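Local coordinates for proto-oncogene tyrosine-protein kinase receptor Ret (Danio rerio, PDB 7AMK) that probably acts as a cell-surface receptor tyrosine kinase, recognising GDNF bound to its co-receptor GFR alpha 1 through an extracellular region built from calcium-binding cadherin-like domains, at residues Ala118-Cys121 against Gly122-Glu125; Lys387-Val390 against Glu391-Lys395. The protein carries 4 engineered substitutions. One frame throughout, in Å; residues are numbered along the deposited sequence.

Contact 1: Ala118-Cys121 against Gly122-Glu125; sequences APSC and GQVE
Ser120 O accepts the backbone N-H of Gln123 at 2.6 Å (Gln123 N to Ser120 O), a bond bent to 146° at the hydrogen. One residue on, Val124 N gives a straighter but longer bond, 3.2 Å to Cys121 O. The two i to i+3 bonds wind the chain into a single short 3-10 turn. Gln123 adds a side-chain link across it. Its CG lies beside its own backbone N, opposite the carbonyl carbon (chi1 -43°), and from there the extended chain carries the amide alongside Ser120. OE1 is directed at the Ser120 N-H, so the side chain loops round to the amide three residues earlier; the modelled 2.4 Å between Ser120 N and Gln123 OE1 is too short to trust, and the length is doubtful even if the pairing is plausible. OE1 also lies 3.1 Å from Ser120 CB. The Ser120 hydroxyl takes a different course: OG is anti to the backbone N (chi1 -178°) and comes no nearer than 3.8 Å to Gly122 N. The apolar part of the contact is Pro119 CG against Val124 CG2, 4.0 Å apart. Pro119 also packs on Tyr13 of strand 7-14 and on Ile160 of helix 155-160, while Cys121 is disulfide-bonded to Cys161. Two backbone bonds thus shape a turn that lies at the surface, the proline sets it against a strand and a helix, and the disulfide links it covalently to the chain next to that helix.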
# COMPACT_ATOMS: atom_id res chain seq x y z
N ALA A 118 38.35 -14.61 56.71
CA ALA A 118 38.68 -13.53 55.78
C ALA A 118 40.14 -13.62 55.34
O ALA A 118 41.00 -14.07 56.10
CB ALA A 118 38.42 -12.17 56.40
N PRO A 119 40.43 -13.20 54.11
CA PRO A 119 41.83 -13.14 53.68
C PRO A 119 42.61 -12.11 54.48
O PRO A 119 42.06 -11.14 55.00
CB PRO A 119 41.72 -12.74 52.21
CG PRO A 119 40.48 -11.92 52.15
CD PRO A 119 39.52 -12.59 53.13
N SER A 120 43.92 -12.35 54.59
CA SER A 120 44.83 -11.41 55.22
C SER A 120 45.12 -10.23 54.30
O SER A 120 45.05 -10.35 53.07
CB SER A 120 46.15 -12.11 55.59
OG SER A 120 47.02 -11.21 56.25
N CYS A 121 45.48 -9.09 54.91
CA CYS A 121 45.69 -7.87 54.12
C CYS A 121 46.76 -8.08 53.07
O CYS A 121 46.62 -7.60 51.94
CB CYS A 121 46.08 -6.68 55.00
SG CYS A 121 46.29 -5.15 53.96
N GLY A 122 47.83 -8.79 53.41
CA GLY A 122 48.80 -9.12 52.39
C GLY A 122 48.26 -10.05 51.31
O GLY A 122 48.94 -10.25 50.30
N GLN A 123 47.06 -10.62 51.49
CA GLN A 123 46.47 -11.48 50.46
C GLN A 123 45.50 -10.75 49.53
O GLN A 123 45.04 -11.34 48.55
CB GLN A 123 45.77 -12.67 51.12
CG GLN A 123 46.60 -13.28 52.25
CD GLN A 123 45.94 -14.46 52.93
OE1 GLN A 123 45.03 -14.30 53.74
NE2 GLN A 123 46.41 -15.67 52.61
N VAL A 124 45.20 -9.48 49.77
CA VAL A 124 44.26 -8.73 48.94
C VAL A 124 45.06 -7.86 47.97
O VAL A 124 45.92 -7.08 48.41
CB VAL A 124 43.31 -7.90 49.81
CG1 VAL A 124 42.32 -7.08 48.98
CG2 VAL A 124 42.55 -8.83 50.76
N GLU A 125 44.82 -8.03 46.67
CA GLU A 125 45.38 -7.13 45.66
C GLU A 125 44.76 -5.74 45.79
O GLU A 125 43.56 -5.59 46.03
CB GLU A 125 45.13 -7.66 44.25
CG GLU A 125 45.49 -9.12 44.01

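Contact 2: Lys387-Val390 against Glu391-Lys395; sequences KVCV and ENCQK
Cys389 and Cys393 close this loop with a disulfide, SG to SG 2.0 Å, of left-handed twist (chi3 -113°). It ties Cys389, where the chain comes off strand 384-388, to the start of the 3-10 segment 393-395. Inside the ring so formed, Val390 to Cys393 make a type II beta turn, in which Cys393 N donates to Val390 O at 3.0 Å. Asn392 fills the third position with positive phi (59°), the conformation that a type II turn demands there. Packing is tightest beside the disulfide: Val390 turns CG2, placed between its own backbone N and carbonyl carbon, against Cys393 CB at 3.5 Å. Other parts are looser. Gln394 NE2 only comes within 3.7 Å of Cys389 SG, and the extended Glu391 side chain points its carboxylate away from the turn, OE2 forming a salt bridge to Arg365. Gln394 OE1 instead accepts Glu302 N of the second subunit, and Lys395 NZ pairs with Glu303 of that subunit, so this side meets a second copy of the receptor. In the fourth cadherin-like domain the loop bridges strands 384-388 and 401-407: Tyr403 of the latter bonds Val390 N through its hydroxyl and packs on Cys393, Tyr371 of strand 371-375 bonds Cys389 N, and Val388 continues the pairing of strand 384-388 with strand 433-438.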
# COMPACT_ATOMS: atom_id res chain seq x y z
N LYS A 387 -12.89 -5.89 -24.36
CA LYS A 387 -13.18 -5.53 -22.98
C LYS A 387 -14.17 -4.38 -22.96
O LYS A 387 -14.25 -3.59 -23.90
CB LYS A 387 -11.91 -5.16 -22.21
CG LYS A 387 -11.52 -6.18 -21.15
N VAL A 388 -14.93 -4.30 -21.87
CA VAL A 388 -15.89 -3.23 -21.66
C VAL A 388 -15.63 -2.65 -20.28
O VAL A 388 -15.25 -3.37 -19.35
CB VAL A 388 -17.35 -3.69 -21.79
CG1 VAL A 388 -17.63 -4.17 -23.20
CG2 VAL A 388 -17.66 -4.79 -20.76
N CYS A 389 -15.84 -1.34 -20.15
CA CYS A 389 -15.44 -0.61 -18.96
C CYS A 389 -16.16 0.73 -18.92
O CYS A 389 -16.16 1.46 -19.91
CB CYS A 389 -13.90 -0.48 -19.00
SG CYS A 389 -12.99 0.65 -17.89
N VAL A 390 -16.81 1.05 -17.80
CA VAL A 390 -17.39 2.38 -17.62
C VAL A 390 -16.27 3.40 -17.53
O VAL A 390 -15.09 3.04 -17.40
CB VAL A 390 -18.30 2.46 -16.37
CG1 VAL A 390 -19.63 1.74 -16.62
CG2 VAL A 390 -17.57 1.88 -15.16
N GLU A 391 -16.60 4.69 -17.58
CA GLU A 391 -15.57 5.72 -17.59
C GLU A 391 -14.67 5.60 -16.36
O GLU A 391 -15.13 5.51 -15.22
CB GLU A 391 -16.22 7.11 -17.66
CG GLU A 391 -15.24 8.27 -17.75
CD GLU A 391 -15.94 9.62 -17.71
OE1 GLU A 391 -16.80 9.88 -18.58
OE2 GLU A 391 -15.65 10.42 -16.79
N ASN A 392 -13.36 5.57 -16.61
CA ASN A 392 -12.31 5.52 -15.59
C ASN A 392 -12.42 4.30 -14.68
O ASN A 392 -11.80 4.27 -13.61
CB ASN A 392 -12.29 6.80 -14.74
CG ASN A 392 -11.76 8.00 -15.50
OD1 ASN A 392 -10.77 7.90 -16.24
ND2 ASN A 392 -12.41 9.14 -15.34
N CYS A 393 -13.17 3.28 -15.12
CA CYS A 393 -13.32 2.07 -14.32
C CYS A 393 -11.98 1.47 -13.91
O CYS A 393 -11.89 0.82 -12.87
CB CYS A 393 -14.14 1.03 -15.09
SG CYS A 393 -13.11 -0.14 -16.01
N GLN A 394 -10.92 1.67 -14.71
CA GLN A 394 -9.65 1.02 -14.40
C GLN A 394 -8.92 1.69 -13.24
O GLN A 394 -7.99 1.08 -12.69
CB GLN A 394 -8.74 0.98 -15.64
CG GLN A 394 -9.07 -0.18 -16.58
CD GLN A 394 -8.54 0.01 -17.98
OE1 GLN A 394 -7.41 -0.34 -18.28
NE2 GLN A 394 -9.37 0.57 -18.86
N LYS A 395 -9.32 2.89 -12.86
CA LYS A 395 -8.84 3.55 -11.65
C LYS A 395 -9.65 3.17 -10.41
O LYS A 395 -9.30 3.60 -9.31
CB LYS A 395 -8.89 5.08 -11.82
CG LYS A 395 -8.30 5.62 -13.12
CD LYS A 395 -8.67 7.10 -13.36
CE LYS A 395 -7.95 8.03 -12.41
NZ LYS A 395 -6.47 8.10 -12.67

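Both contacts are short turns that each hold a 3-10 segment and a disulfide cysteine, yet they lie about 91 Å apart between centres, on opposite sides of the chain's centre, and share no strand or helix. Contact 1 is a surface turn between strand 106-114 and helix 126-130; its disulfide joins the turn to Cys161, beyond the two segments. Contact 2 is partly buried, and its disulfide is internal to the loop, bridging the two segments directly. Chemistry follows place: exposed polar residues and backbone amides dominate at 118-125, whereas 387-395 combines a sulfur bridge and valine packing with a polar side where Gln394 and Lys395 bind the second subunit.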